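Long-range contacts in amidohydrolase 3 domain-containing protein (Pyrococcus furiosus, PDB 3ICJ), which binds two zinc ions and probably hydrolyses carbon-nitrogen bonds other than peptide bonds, its substrate being uncertain: residues 96-101 / 478-483; 103-108 / 239-244; 219-224 / 249-254; 226-231 / 261-266. All coordinates share one frame; numbering follows the deposited sequence.

In the fold
All four contacts lie in what is consistent with the barrel of an amidohydrolase. Interactions 1 and 2 are the metal end: each brings one zinc-binding histidine, and their strands 92-102 and 236-244 are neighbours in one sheet. Interaction 1 is wholly buried van der Waals packing round one ring, whereas interaction 2 adds bridging waters. Interactions 3 and 4 share helix 217-233, and partly exposed Glu254 and exposed Lys262 lie at their outer sides. The centre of interaction 3, the farthest out, is about 17 Å from that of the chain; it joins two helices through apolar contact and a salt bridge. Interaction 4 ties the helix to the loop before strand 264-269 by a side-chain-to-backbone hydrogen bond and a methionine.

Interaction 1 of 4, residues 96-101 / 478-483; sequences AFFDSH and TLAEDL. With ZN (zinc ion), chain B.
A single aromatic ring carries most of this contact, and no hydrogen bond crosses it: Phe98, a few residues before zinc-binding His101, sends its ring into the bend formed by Thr478, Ala480 and Leu483. With CG anti to the backbone N (chi1 -169°), the ring is carried off the strand toward that bend. Three small or branched groups share its outer atoms, each coming in obliquely. Phe98 CE1 lies 3.9 Å from Leu483 CD1 and 4.0 Å from Ala480 CB, while Phe98 CZ meets Thr478 CB at 3.7 Å. Thr478 suits its place because its CB and CG2 are apolar and lie against the ring, and its hydroxyl has a partner of its own: OG1 is hydrogen-bonded to Ser474 O in the helix it follows. Thr478 OG1 also packs against Phe98 CE2 and Ser100 CB, both at 3.6 Å, and Ser100 OG is hydrogen-bonded to Ser393.

Strand 92-102 is consistent with the first strand of an amidohydrolase (beta/alpha)8 barrel, whose end supplies the paired histidines of the metal site. The opposing chain has just left helix 463-477 through a Schellman motif, with Leu479 at positive phi as its C-prime residue, and then makes a type I turn from Ala480 to Leu483. On the strand side an Asx turn sets up the ligand: Asp99 OD1 accepts from His101 N at 3.3 Å through its anti lone pair. His101 NE2 binds zinc at 2.3 Å, and its ND1 is hydrogen-bonded to Glu372, which should limit rotation of the imidazole.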
loop_
_atom_site.group_PDB
_atom_site.type_symbol
_atom_site.label_atom_id
_atom_site.label_comp_id
_atom_site.label_asym_id
_atom_site.label_seq_id
_atom_site.Cartn_x
_atom_site.Cartn_y
_atom_site.Cartn_z
ATOM N N ALA A 96 14.249 6.197 7.304
ATOM C CA ALA A 96 13.098 6.586 6.519
ATOM C C ALA A 96 11.974 5.557 6.663
ATOM O O ALA A 96 12.217 4.383 6.990
ATOM C CB ALA A 96 13.478 6.787 5.049
ATOM N N PHE A 97 10.744 6.021 6.463
ATOM C CA PHE A 97 9.586 5.141 6.532
ATOM C C PHE A 97 9.631 4.110 5.415
ATOM O O PHE A 97 10.176 4.364 4.341
ATOM C CB PHE A 97 8.287 5.942 6.482
ATOM C CG PHE A 97 8.049 6.769 7.718
ATOM C CD1 PHE A 97 7.677 6.164 8.906
ATOM C CD2 PHE A 97 8.228 8.155 7.691
ATOM C CE1 PHE A 97 7.480 6.920 10.074
ATOM C CE2 PHE A 97 8.003 8.929 8.856
ATOM C CZ PHE A 97 7.640 8.298 10.044
ATOM N N PHE A 98 9.058 2.953 5.702
ATOM C CA PHE A 98 8.983 1.849 4.775
ATOM C C PHE A 98 7.518 1.453 4.839
ATOM O O PHE A 98 7.069 0.908 5.853
ATOM C CB PHE A 98 9.900 0.711 5.276
ATOM C CG PHE A 98 10.145 -0.416 4.274
ATOM C CD1 PHE A 98 11.424 -0.935 4.120
ATOM C CD2 PHE A 98 9.120 -0.938 3.477
ATOM C CE1 PHE A 98 11.681 -1.979 3.211
ATOM C CE2 PHE A 98 9.366 -1.979 2.561
ATOM C CZ PHE A 98 10.651 -2.492 2.424
ATOM N N ASP A 99 6.768 1.752 3.772
ATOM C CA ASP A 99 5.368 1.356 3.665
ATOM C C ASP A 99 5.292 -0.042 3.041
ATOM O O ASP A 99 5.551 -0.225 1.849
ATOM C CB ASP A 99 4.594 2.394 2.821
ATOM C CG ASP A 99 3.074 2.229 2.904
ATOM O OD1 ASP A 99 2.575 1.103 2.814
ATOM O OD2 ASP A 99 2.352 3.237 3.017
ATOM N N SER A 100 4.929 -1.047 3.833
ATOM C CA SER A 100 5.078 -2.419 3.348
ATOM C C SER A 100 3.968 -2.892 2.383
ATOM O O SER A 100 4.056 -3.989 1.850
ATOM C CB SER A 100 5.259 -3.393 4.512
ATOM O OG SER A 100 4.319 -3.144 5.536
ATOM N N HIS A 101 2.937 -2.068 2.167
ATOM C CA HIS A 101 1.812 -2.426 1.284
ATOM C C HIS A 101 1.124 -1.199 0.705
ATOM O O HIS A 101 0.340 -0.536 1.394
ATOM C CB HIS A 101 0.790 -3.273 2.076
ATOM C CG HIS A 101 -0.365 -3.789 1.274
ATOM N ND1 HIS A 101 -0.690 -5.128 1.229
ATOM C CD2 HIS A 101 -1.304 -3.150 0.530
ATOM C CE1 HIS A 101 -1.759 -5.293 0.469
ATOM N NE2 HIS A 101 -2.153 -4.110 0.035
ATOM N N THR A 478 8.909 -7.376 4.439
ATOM C CA THR A 478 9.209 -7.361 3.004
ATOM C C THR A 478 10.568 -8.053 2.664
ATOM O O THR A 478 11.109 -7.875 1.569
ATOM C CB THR A 478 9.133 -5.887 2.479
ATOM O OG1 THR A 478 7.976 -5.234 3.063
ATOM C CG2 THR A 478 8.977 -5.824 0.955
ATOM N N LEU A 479 11.111 -8.823 3.615
ATOM C CA LEU A 479 12.360 -9.589 3.429
ATOM C C LEU A 479 13.545 -8.746 2.940
ATOM O O LEU A 479 14.340 -9.193 2.106
ATOM C CB LEU A 479 12.127 -10.788 2.504
ATOM C CG LEU A 479 10.975 -11.753 2.864
ATOM C CD1 LEU A 479 10.880 -12.840 1.780
ATOM C CD2 LEU A 479 11.178 -12.416 4.267
ATOM N N ALA A 480 13.643 -7.534 3.491
ATOM C CA ALA A 480 14.632 -6.519 3.116
ATOM C C ALA A 480 15.528 -6.277 4.315
ATOM O O ALA A 480 15.285 -5.364 5.114
ATOM C CB ALA A 480 13.913 -5.235 2.740
ATOM N N GLU A 481 16.554 -7.107 4.443
ATOM C CA GLU A 481 17.305 -7.246 5.697
ATOM C C GLU A 481 18.255 -6.075 5.993
ATOM O O GLU A 481 18.678 -5.884 7.138
ATOM C CB GLU A 481 18.086 -8.578 5.715
ATOM C CG GLU A 481 17.231 -9.860 5.500
ATOM C CD GLU A 481 16.089 -10.054 6.524
ATOM O OE1 GLU A 481 16.226 -9.651 7.711
ATOM O OE2 GLU A 481 15.047 -10.633 6.126
ATOM N N ASP A 482 18.585 -5.310 4.959
ATOM C CA ASP A 482 19.488 -4.155 5.092
ATOM C C ASP A 482 18.749 -2.806 5.057
ATOM O O ASP A 482 19.354 -1.768 4.787
ATOM C CB ASP A 482 20.593 -4.226 4.029
ATOM C CG ASP A 482 20.059 -4.178 2.603
ATOM O OD1 ASP A 482 18.835 -4.353 2.367
ATOM O OD2 ASP A 482 20.894 -3.970 1.703
ATOM N N LEU A 483 17.441 -2.825 5.343
ATOM C CA LEU A 483 16.666 -1.590 5.487
ATOM C C LEU A 483 15.991 -1.498 6.856
ATOM O O LEU A 483 15.750 -2.520 7.496
ATOM C CB LEU A 483 15.612 -1.459 4.361
ATOM C CG LEU A 483 16.176 -1.045 2.999
ATOM C CD1 LEU A 483 15.258 -1.419 1.862
ATOM C CD2 LEU A 483 16.537 0.443 2.952
HETATM ZN ZN ZN B . -4.008 -3.557 -1.192
#

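Interaction 2 of 4, residues 103-108 / 239-244; sequences HLDELG and VGFMSV. With ZN (zinc ion), chain B.
Leu104 and Phe241 form the tight half of this contact. Leu104 CB sits squarely over one ring face, a CH-pi contact 3.9 Å from the centroid and 10° off the normal; Val244 CG2 covers the opposite face, so the flat ring is sandwiched between aliphatic groups. Farther along, Leu104 CD1 reaches tip to tip toward Val239 CG2, at 4.0 Å.

The other half is wetter. Asp105 comes to the edge of the Phe241 ring, its carboxylate turned 77° from the ring plane, and Asp105 OD1 lies 3.5 Å from Phe241 CE1, where the positive rim of an aromatic suits an oxygen. Beyond that edge, waters bridge the segments. Water 2 donates to Asp105 OD2 at 2.7 Å and also to Ser243 O. Water 1 lies beside Asp105 OD1 and Ser243 O. The ND1 proton of His103, the N-cap of the helix, is shared: water 1 accepts it at 3.1 Å, and Met242 O takes it weakly, in a bond bent to 120°. His103 NE2 binds zinc at 2.3 Å, so Met242 O and water 1 form a second shell at the nitrogen far from the metal and probably steady the ring.

The axes of 104-108 and 239-242 run nearly at right angles. Leu104 also packs on Leu231 of helix 217-233, and Phe241 on Leu252 of helix 246-257, while strand 236-244 runs between strands 92-102 and 264-269.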
loop_
_atom_site.group_PDB
_atom_site.type_symbol
_atom_site.label_atom_id
_atom_site.label_comp_id
_atom_site.label_asym_id
_atom_site.label_seq_id
_atom_site.Cartn_x
_atom_site.Cartn_y
_atom_site.Cartn_z
ATOM N N HIS A 103 -0.271 0.646 -3.462
ATOM C CA HIS A 103 -0.442 0.499 -4.902
ATOM C C HIS A 103 0.003 1.779 -5.561
ATOM O O HIS A 103 -0.762 2.742 -5.641
ATOM C CB HIS A 103 -1.891 0.165 -5.227
ATOM C CG HIS A 103 -2.393 -1.043 -4.499
ATOM N ND1 HIS A 103 -2.304 -2.315 -5.025
ATOM C CD2 HIS A 103 -2.958 -1.179 -3.275
ATOM C CE1 HIS A 103 -2.802 -3.181 -4.161
ATOM N NE2 HIS A 103 -3.200 -2.519 -3.089
ATOM N N LEU A 104 1.262 1.792 -6.014
ATOM C CA LEU A 104 1.888 2.997 -6.576
ATOM C C LEU A 104 1.158 3.503 -7.816
ATOM O O LEU A 104 1.017 4.710 -7.994
ATOM C CB LEU A 104 3.369 2.747 -6.953
ATOM C CG LEU A 104 4.421 2.631 -5.871
ATOM C CD1 LEU A 104 5.799 2.445 -6.491
ATOM C CD2 LEU A 104 4.396 3.874 -5.004
ATOM N N ASP A 105 0.722 2.590 -8.690
ATOM C CA ASP A 105 -0.027 3.004 -9.892
ATOM C C ASP A 105 -1.367 3.677 -9.533
ATOM O O ASP A 105 -1.688 4.774 -10.024
ATOM C CB ASP A 105 -0.218 1.836 -10.899
ATOM C CG ASP A 105 -0.709 0.516 -10.244
ATOM O OD1 ASP A 105 -0.919 0.423 -9.002
ATOM O OD2 ASP A 105 -0.864 -0.465 -11.004
ATOM N N GLU A 106 -2.134 3.019 -8.671
ATOM C CA GLU A 106 -3.415 3.548 -8.195
ATOM C C GLU A 106 -3.257 4.835 -7.386
ATOM O O GLU A 106 -4.073 5.743 -7.519
ATOM C CB GLU A 106 -4.159 2.500 -7.367
ATOM C CG GLU A 106 -4.744 1.352 -8.177
ATOM C CD GLU A 106 -5.573 0.402 -7.318
ATOM O OE1 GLU A 106 -5.186 -0.779 -7.175
ATOM O OE2 GLU A 106 -6.612 0.844 -6.775
ATOM N N LEU A 107 -2.215 4.923 -6.551
ATOM C CA LEU A 107 -1.927 6.174 -5.838
ATOM C C LEU A 107 -1.671 7.300 -6.839
ATOM O O LEU A 107 -2.216 8.383 -6.695
ATOM C CB LEU A 107 -0.747 6.053 -4.856
ATOM C CG LEU A 107 -0.232 7.356 -4.194
ATOM C CD1 LEU A 107 -1.329 8.155 -3.430
ATOM C CD2 LEU A 107 0.971 7.076 -3.265
ATOM N N GLY A 108 -0.861 7.031 -7.859
ATOM C CA GLY A 108 -0.632 8.014 -8.935
ATOM C C GLY A 108 -1.871 8.470 -9.694
ATOM O O GLY A 108 -2.017 9.677 -9.967
ATOM N N VAL A 239 8.883 0.838 -0.489
ATOM C CA VAL A 239 7.492 0.400 -0.547
ATOM C C VAL A 239 7.387 -1.067 -0.936
ATOM O O VAL A 239 8.212 -1.583 -1.699
ATOM C CB VAL A 239 6.595 1.239 -1.524
ATOM C CG1 VAL A 239 6.445 2.681 -1.040
ATOM C CG2 VAL A 239 7.140 1.220 -2.950
ATOM N N GLY A 240 6.396 -1.751 -0.381
ATOM C CA GLY A 240 5.975 -3.018 -0.958
ATOM C C GLY A 240 4.891 -2.639 -1.933
ATOM O O GLY A 240 3.833 -2.131 -1.528
ATOM N N PHE A 241 5.161 -2.818 -3.224
ATOM C CA PHE A 241 4.182 -2.496 -4.269
ATOM C C PHE A 241 3.394 -3.773 -4.605
ATOM O O PHE A 241 3.937 -4.709 -5.219
ATOM C CB PHE A 241 4.946 -1.900 -5.465
ATOM C CG PHE A 241 4.090 -1.460 -6.655
ATOM C CD1 PHE A 241 2.685 -1.496 -6.644
ATOM C CD2 PHE A 241 4.727 -0.964 -7.781
ATOM C CE1 PHE A 241 1.940 -1.080 -7.757
ATOM C CE2 PHE A 241 4.004 -0.534 -8.912
ATOM C CZ PHE A 241 2.596 -0.580 -8.892
ATOM N N MET A 242 2.116 -3.809 -4.202
ATOM C CA MET A 242 1.284 -5.018 -4.318
ATOM C C MET A 242 0.491 -4.992 -5.610
ATOM O O MET A 242 0.173 -3.923 -6.093
ATOM C CB MET A 242 0.269 -5.123 -3.167
ATOM C CG MET A 242 0.838 -5.361 -1.769
ATOM S SD MET A 242 1.809 -6.854 -1.490
ATOM C CE MET A 242 3.295 -5.897 -1.298
ATOM N N SER A 243 0.157 -6.176 -6.132
ATOM C CA SER A 243 -0.662 -6.335 -7.352
ATOM C C SER A 243 -0.093 -5.616 -8.580
ATOM O O SER A 243 -0.789 -4.833 -9.226
ATOM C CB SER A 243 -2.112 -5.897 -7.093
ATOM O OG SER A 243 -2.678 -6.635 -6.029
ATOM N N VAL A 244 1.183 -5.852 -8.875
ATOM C CA VAL A 244 1.811 -5.280 -10.063
ATOM C C VAL A 244 1.374 -6.136 -11.277
ATOM O O VAL A 244 1.719 -7.326 -11.359
ATOM C CB VAL A 244 3.377 -5.232 -9.926
ATOM C CG1 VAL A 244 4.012 -4.619 -11.156
ATOM C CG2 VAL A 244 3.821 -4.477 -8.660
HETATM ZN ZN ZN B . -4.008 -3.557 -1.192
HETATM O O HOH W 1 -1.747 -2.209 -8.029
HETATM O O HOH W 2 -0.806 -3.071 -11.526
#

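Interaction 3 of 4, residues 219-224 / 249-254; sequences DYKHYI and LKALFE
The flat carboxylate of Glu254 is met by Lys221 on its anti side: NZ lies 2.9 Å from Glu254 OE1 and 29° out of the carboxylate plane, a salt bridge. The rings take little part. Tyr220 touches Ala251 through CB, while its ring leads away to a hydroxyl hydrogen-bonded to Asn211 O. Tyr223 has Asp219 O against one face near the rim, and Phe253 has Leu249 CD1 on one face in the same offset manner, each within its own helix.

Helices 217-233 and 246-257 flank strand 236-244 in the chain, an alpha-beta-alpha stretch on the outside of what is consistent with the amidohydrolase barrel, and their segments 219-224 and 249-254 cross at -68°. Ala251, with only a methyl, lets the backbones come close: Lys221 CG packs on Ala251 CB at 3.7 Å. Beyond CG the lysine chain bends at chi3 (76°), which sets CD and CE against Glu254 and brings NZ to OE1; the amine also pairs with Glu258. Toward the interior, Ile224 CD1 meets Ala251 CB at 3.9 Å and Leu252 CD2 at 4.0 Å, the two branched chains crossing at about a right angle.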
loop_
_atom_site.group_PDB
_atom_site.type_symbol
_atom_site.label_atom_id
_atom_site.label_comp_id
_atom_site.label_asym_id
_atom_site.label_seq_id
_atom_site.Cartn_x
_atom_site.Cartn_y
_atom_site.Cartn_z
ATOM N N ASP A 219 1.474 6.035 -19.563
ATOM C CA ASP A 219 0.531 6.463 -18.509
ATOM C C ASP A 219 0.953 5.876 -17.156
ATOM O O ASP A 219 0.975 6.594 -16.149
ATOM C CB ASP A 219 -0.896 6.007 -18.781
ATOM C CG ASP A 219 -1.516 6.635 -20.009
ATOM O OD1 ASP A 219 -1.215 7.800 -20.338
ATOM O OD2 ASP A 219 -2.360 5.953 -20.623
ATOM N N TYR A 220 1.314 4.594 -17.133
ATOM C CA TYR A 220 1.740 3.959 -15.872
ATOM C C TYR A 220 3.035 4.514 -15.303
ATOM O O TYR A 220 3.137 4.668 -14.084
ATOM C CB TYR A 220 1.852 2.439 -15.978
ATOM C CG TYR A 220 0.545 1.730 -15.769
ATOM C CD1 TYR A 220 -0.352 1.569 -16.819
ATOM C CD2 TYR A 220 0.192 1.238 -14.517
ATOM C CE1 TYR A 220 -1.570 0.917 -16.638
ATOM C CE2 TYR A 220 -1.035 0.572 -14.318
ATOM C CZ TYR A 220 -1.907 0.419 -15.394
ATOM O OH TYR A 220 -3.117 -0.223 -15.229
ATOM N N LYS A 221 3.984 4.863 -16.179
ATOM C CA LYS A 221 5.249 5.493 -15.752
ATOM C C LYS A 221 4.966 6.806 -15.045
ATOM O O LYS A 221 5.551 7.104 -14.009
ATOM C CB LYS A 221 6.164 5.751 -16.954
ATOM C CG LYS A 221 6.819 4.505 -17.551
ATOM C CD LYS A 221 7.626 4.870 -18.784
ATOM C CE LYS A 221 8.933 5.542 -18.389
ATOM N NZ LYS A 221 9.619 6.152 -19.569
ATOM N N HIS A 222 4.061 7.580 -15.633
ATOM C CA HIS A 222 3.646 8.862 -15.093
ATOM C C HIS A 222 2.962 8.717 -13.718
ATOM O O HIS A 222 3.302 9.435 -12.778
ATOM C CB HIS A 222 2.742 9.580 -16.092
ATOM C CG HIS A 222 2.556 11.030 -15.779
ATOM N ND1 HIS A 222 1.637 11.478 -14.857
ATOM C CD2 HIS A 222 3.191 12.131 -16.243
ATOM C CE1 HIS A 222 1.702 12.794 -14.777
ATOM N NE2 HIS A 222 2.637 13.215 -15.608
ATOM N N TYR A 223 2.018 7.784 -13.610
ATOM C CA TYR A 223 1.362 7.476 -12.321
ATOM C C TYR A 223 2.358 7.096 -11.246
ATOM O O TYR A 223 2.310 7.608 -10.124
ATOM C CB TYR A 223 0.309 6.355 -12.487
ATOM C CG TYR A 223 -0.874 6.773 -13.362
ATOM C CD1 TYR A 223 -1.331 8.092 -13.351
ATOM C CD2 TYR A 223 -1.527 5.861 -14.191
ATOM C CE1 TYR A 223 -2.403 8.497 -14.135
ATOM C CE2 TYR A 223 -2.611 6.262 -14.985
ATOM C CZ TYR A 223 -3.034 7.580 -14.948
ATOM O OH TYR A 223 -4.092 8.004 -15.709
ATOM N N ILE A 224 3.272 6.202 -11.596
ATOM C CA ILE A 224 4.259 5.732 -10.660
ATOM C C ILE A 224 5.178 6.872 -10.226
ATOM O O ILE A 224 5.467 7.002 -9.037
ATOM C CB ILE A 224 5.064 4.520 -11.230
ATOM C CG1 ILE A 224 4.132 3.308 -11.339
ATOM C CG2 ILE A 224 6.275 4.214 -10.346
ATOM C CD1 ILE A 224 4.641 2.199 -12.274
ATOM N N LEU A 249 4.451 -3.402 -14.362
ATOM C CA LEU A 249 5.787 -4.015 -14.490
ATOM C C LEU A 249 6.595 -3.465 -15.667
ATOM O O LEU A 249 7.753 -3.096 -15.483
ATOM C CB LEU A 249 5.725 -5.554 -14.545
ATOM C CG LEU A 249 7.088 -6.286 -14.553
ATOM C CD1 LEU A 249 7.876 -6.005 -13.273
ATOM C CD2 LEU A 249 6.895 -7.772 -14.697
ATOM N N LYS A 250 5.991 -3.393 -16.859
ATOM C CA LYS A 250 6.670 -2.809 -18.023
ATOM C C LYS A 250 7.135 -1.384 -17.718
ATOM O O LYS A 250 8.242 -1.005 -18.091
ATOM C CB LYS A 250 5.772 -2.793 -19.269
ATOM C CG LYS A 250 5.566 -4.118 -19.989
ATOM C CD LYS A 250 4.898 -3.846 -21.344
ATOM C CE LYS A 250 4.643 -5.125 -22.153
ATOM N NZ LYS A 250 4.101 -6.193 -21.265
ATOM N N ALA A 251 6.305 -0.616 -16.999
ATOM C CA ALA A 251 6.673 0.740 -16.571
ATOM C C ALA A 251 7.819 0.773 -15.555
ATOM O O ALA A 251 8.679 1.644 -15.630
ATOM C CB ALA A 251 5.442 1.482 -15.996
ATOM N N LEU A 252 7.804 -0.147 -14.591
ATOM C CA LEU A 252 8.856 -0.217 -13.581
ATOM C C LEU A 252 10.232 -0.596 -14.157
ATOM O O LEU A 252 11.232 0.009 -13.766
ATOM C CB LEU A 252 8.469 -1.198 -12.449
ATOM C CG LEU A 252 7.375 -0.769 -11.446
ATOM C CD1 LEU A 252 6.993 -1.942 -10.580
ATOM C CD2 LEU A 252 7.824 0.404 -10.540
ATOM N N PHE A 253 10.291 -1.575 -15.068
ATOM C CA PHE A 253 11.571 -1.942 -15.731
ATOM C C PHE A 253 12.099 -0.724 -16.494
ATOM O O PHE A 253 13.301 -0.440 -16.481
ATOM C CB PHE A 253 11.393 -3.078 -16.743
ATOM C CG PHE A 253 11.295 -4.464 -16.138
ATOM C CD1 PHE A 253 12.193 -4.903 -15.171
ATOM C CD2 PHE A 253 10.343 -5.361 -16.601
ATOM C CE1 PHE A 253 12.104 -6.208 -14.646
ATOM C CE2 PHE A 253 10.255 -6.651 -16.087
ATOM C CZ PHE A 253 11.134 -7.077 -15.108
ATOM N N GLU A 254 11.199 -0.011 -17.156
ATOM C CA GLU A 254 11.615 1.180 -17.938
ATOM C C GLU A 254 12.139 2.320 -17.046
ATOM O O GLU A 254 13.228 2.873 -17.291
ATOM C CB GLU A 254 10.491 1.652 -18.859
ATOM C CG GLU A 254 10.932 2.688 -19.894
ATOM C CD GLU A 254 9.949 2.852 -21.037
ATOM O OE1 GLU A 254 9.701 4.011 -21.449
ATOM O OE2 GLU A 254 9.449 1.831 -21.549
#

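Interaction 4 of 4, residues 226-231 / 261-266; sequences SAQEHL and LKMNVF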
loop_
_atom_site.group_PDB
_atom_site.type_symbol
_atom_site.label_atom_id
_atom_site.label_comp_id
_atom_site.label_asym_id
_atom_site.label_seq_id
_atom_site.Cartn_x
_atom_site.Cartn_y
_atom_site.Cartn_z
ATOM N N SER A 226 4.409 10.151 -10.185
ATOM C CA SER A 226 3.602 11.024 -9.297
ATOM C C SER A 226 3.484 10.480 -7.866
ATOM O O SER A 226 3.623 11.258 -6.910
ATOM C CB SER A 226 2.190 11.277 -9.844
ATOM O OG SER A 226 2.232 11.787 -11.161
ATOM N N ALA A 227 3.187 9.179 -7.725
ATOM C CA ALA A 227 3.171 8.491 -6.418
ATOM C C ALA A 227 4.507 8.580 -5.689
ATOM O O ALA A 227 4.547 8.842 -4.486
ATOM C CB ALA A 227 2.781 7.017 -6.579
ATOM N N GLN A 228 5.593 8.343 -6.428
ATOM C CA GLN A 228 6.939 8.357 -5.872
ATOM C C GLN A 228 7.311 9.744 -5.328
ATOM O O GLN A 228 7.825 9.847 -4.211
ATOM C CB GLN A 228 7.939 7.867 -6.917
ATOM C CG GLN A 228 9.365 8.262 -6.676
ATOM C CD GLN A 228 10.273 7.645 -7.725
ATOM O OE1 GLN A 228 10.708 6.512 -7.573
ATOM N NE2 GLN A 228 10.551 8.390 -8.799
ATOM N N GLU A 229 7.019 10.794 -6.095
ATOM C CA GLU A 229 7.210 12.175 -5.622
ATOM C C GLU A 229 6.424 12.495 -4.356
ATOM O O GLU A 229 6.940 13.147 -3.455
ATOM C CB GLU A 229 6.889 13.209 -6.714
ATOM C CG GLU A 229 7.932 13.269 -7.815
ATOM C CD GLU A 229 9.371 13.444 -7.287
ATOM O OE1 GLU A 229 9.625 14.382 -6.507
ATOM O OE2 GLU A 229 10.257 12.647 -7.657
ATOM N N HIS A 230 5.191 11.989 -4.283
ATOM C CA HIS A 230 4.314 12.224 -3.146
ATOM C C HIS A 230 4.863 11.498 -1.914
ATOM O O HIS A 230 4.980 12.107 -0.847
ATOM C CB HIS A 230 2.897 11.763 -3.497
ATOM C CG HIS A 230 1.909 11.871 -2.376
ATOM N ND1 HIS A 230 1.369 13.071 -1.965
ATOM C CD2 HIS A 230 1.328 10.914 -1.610
ATOM C CE1 HIS A 230 0.510 12.853 -0.986
ATOM N NE2 HIS A 230 0.473 11.553 -0.745
ATOM N N LEU A 231 5.246 10.232 -2.088
ATOM C CA LEU A 231 5.743 9.404 -0.996
ATOM C C LEU A 231 7.066 9.913 -0.406
ATOM O O LEU A 231 7.227 9.947 0.829
ATOM C CB LEU A 231 5.891 7.943 -1.438
ATOM C CG LEU A 231 4.538 7.239 -1.599
ATOM C CD1 LEU A 231 4.712 5.969 -2.416
ATOM C CD2 LEU A 231 3.877 6.937 -0.261
ATOM N N LEU A 261 13.662 5.756 -11.132
ATOM C CA LEU A 261 13.206 5.292 -9.820
ATOM C C LEU A 261 14.081 5.903 -8.746
ATOM O O LEU A 261 15.310 5.813 -8.829
ATOM C CB LEU A 261 13.253 3.766 -9.696
ATOM C CG LEU A 261 12.120 2.990 -10.344
ATOM C CD1 LEU A 261 12.233 1.502 -10.003
ATOM C CD2 LEU A 261 10.712 3.555 -9.975
ATOM N N LYS A 262 13.444 6.505 -7.739
ATOM C CA LYS A 262 14.157 7.201 -6.660
ATOM C C LYS A 262 13.824 6.638 -5.265
ATOM O O LYS A 262 14.150 7.246 -4.239
ATOM C CB LYS A 262 13.874 8.709 -6.725
ATOM C CG LYS A 262 14.383 9.415 -8.005
ATOM C CD LYS A 262 15.905 9.325 -8.140
ATOM C CE LYS A 262 16.476 10.285 -9.185
ATOM N NZ LYS A 262 15.981 9.992 -10.563
ATOM N N MET A 263 13.185 5.474 -5.229
ATOM C CA MET A 263 12.804 4.838 -3.973
ATOM C C MET A 263 12.931 3.348 -4.191
ATOM O O MET A 263 12.944 2.898 -5.340
ATOM C CB MET A 263 11.377 5.290 -3.517
ATOM C CG MET A 263 10.118 4.695 -4.242
ATOM S SD MET A 263 8.452 5.378 -3.723
ATOM C CE MET A 263 8.731 5.532 -2.023
ATOM N N ASN A 264 13.065 2.588 -3.104
ATOM C CA ASN A 264 13.145 1.129 -3.160
ATOM C C ASN A 264 11.778 0.512 -3.361
ATOM O O ASN A 264 10.885 0.751 -2.579
ATOM C CB ASN A 264 13.779 0.592 -1.891
ATOM C CG ASN A 264 15.118 1.209 -1.636
ATOM O OD1 ASN A 264 16.020 1.128 -2.486
ATOM N ND2 ASN A 264 15.269 1.858 -0.475
ATOM N N VAL A 265 11.611 -0.236 -4.445
ATOM C CA VAL A 265 10.288 -0.724 -4.850
ATOM C C VAL A 265 10.370 -2.240 -4.843
ATOM O O VAL A 265 11.108 -2.831 -5.626
ATOM C CB VAL A 265 9.884 -0.230 -6.257
ATOM C CG1 VAL A 265 8.553 -0.881 -6.707
ATOM C CG2 VAL A 265 9.792 1.297 -6.320
ATOM N N PHE A 266 9.661 -2.862 -3.909
ATOM C CA PHE A 266 9.640 -4.317 -3.831
ATOM C C PHE A 266 8.329 -4.785 -4.463
ATOM O O PHE A 266 7.265 -4.666 -3.863
ATOM C CB PHE A 266 9.803 -4.806 -2.384
ATOM C CG PHE A 266 11.131 -4.449 -1.771
ATOM C CD1 PHE A 266 12.189 -5.370 -1.764
ATOM C CD2 PHE A 266 11.327 -3.195 -1.202
ATOM C CE1 PHE A 266 13.436 -5.040 -1.199
ATOM C CE2 PHE A 266 12.573 -2.835 -0.660
ATOM C CZ PHE A 266 13.628 -3.757 -0.643
#
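Gln228 reaches across from helix 217-233 to the backbone of Lys262, while Leu231, one turn on, lies across Met263. These are helix-to-loop contacts in what is consistent with an amidohydrolase (beta/alpha)8 barrel: the helix packs over the chain as it enters strand 264-269, which pairs with strand 236-244.

The glutamine projects almost straight, CG anti to the backbone N (chi1 160°) and extended beyond, so that its amide arrives at the far chain. There Gln228 OE1 accepts from Lys262 N at 2.7 Å in a nearly linear bond (176°). The donor comes from above the carbonyl plane, 50° out of it, and does not sit on a lone pair. At the other end of the amide NE2 is hydrogen-bonded to Arg260 O. One planar group therefore serves both an N-H and a C=O of the backbone just before the strand. This double use fixes which end is oxygen and which nitrogen, and explains why glutamine, long enough and carrying both a donor and an acceptor, suits a buried site facing a loop backbone.

Met263 points back at the helix, its flexible thioether bent at chi3. It meets Leu231 at about a right angle: Met263 CE touches Leu231 CB at 3.8 Å, and Met263 SD stands 4.0 Å from Leu231 CD1. Met263 SD also lies 4.0 Å from Gln228 CA, so the sulfur touches both helix residues. Beside the amide oxygen, Leu261 CD2 comes to 3.8 Å from Gln228 OE1.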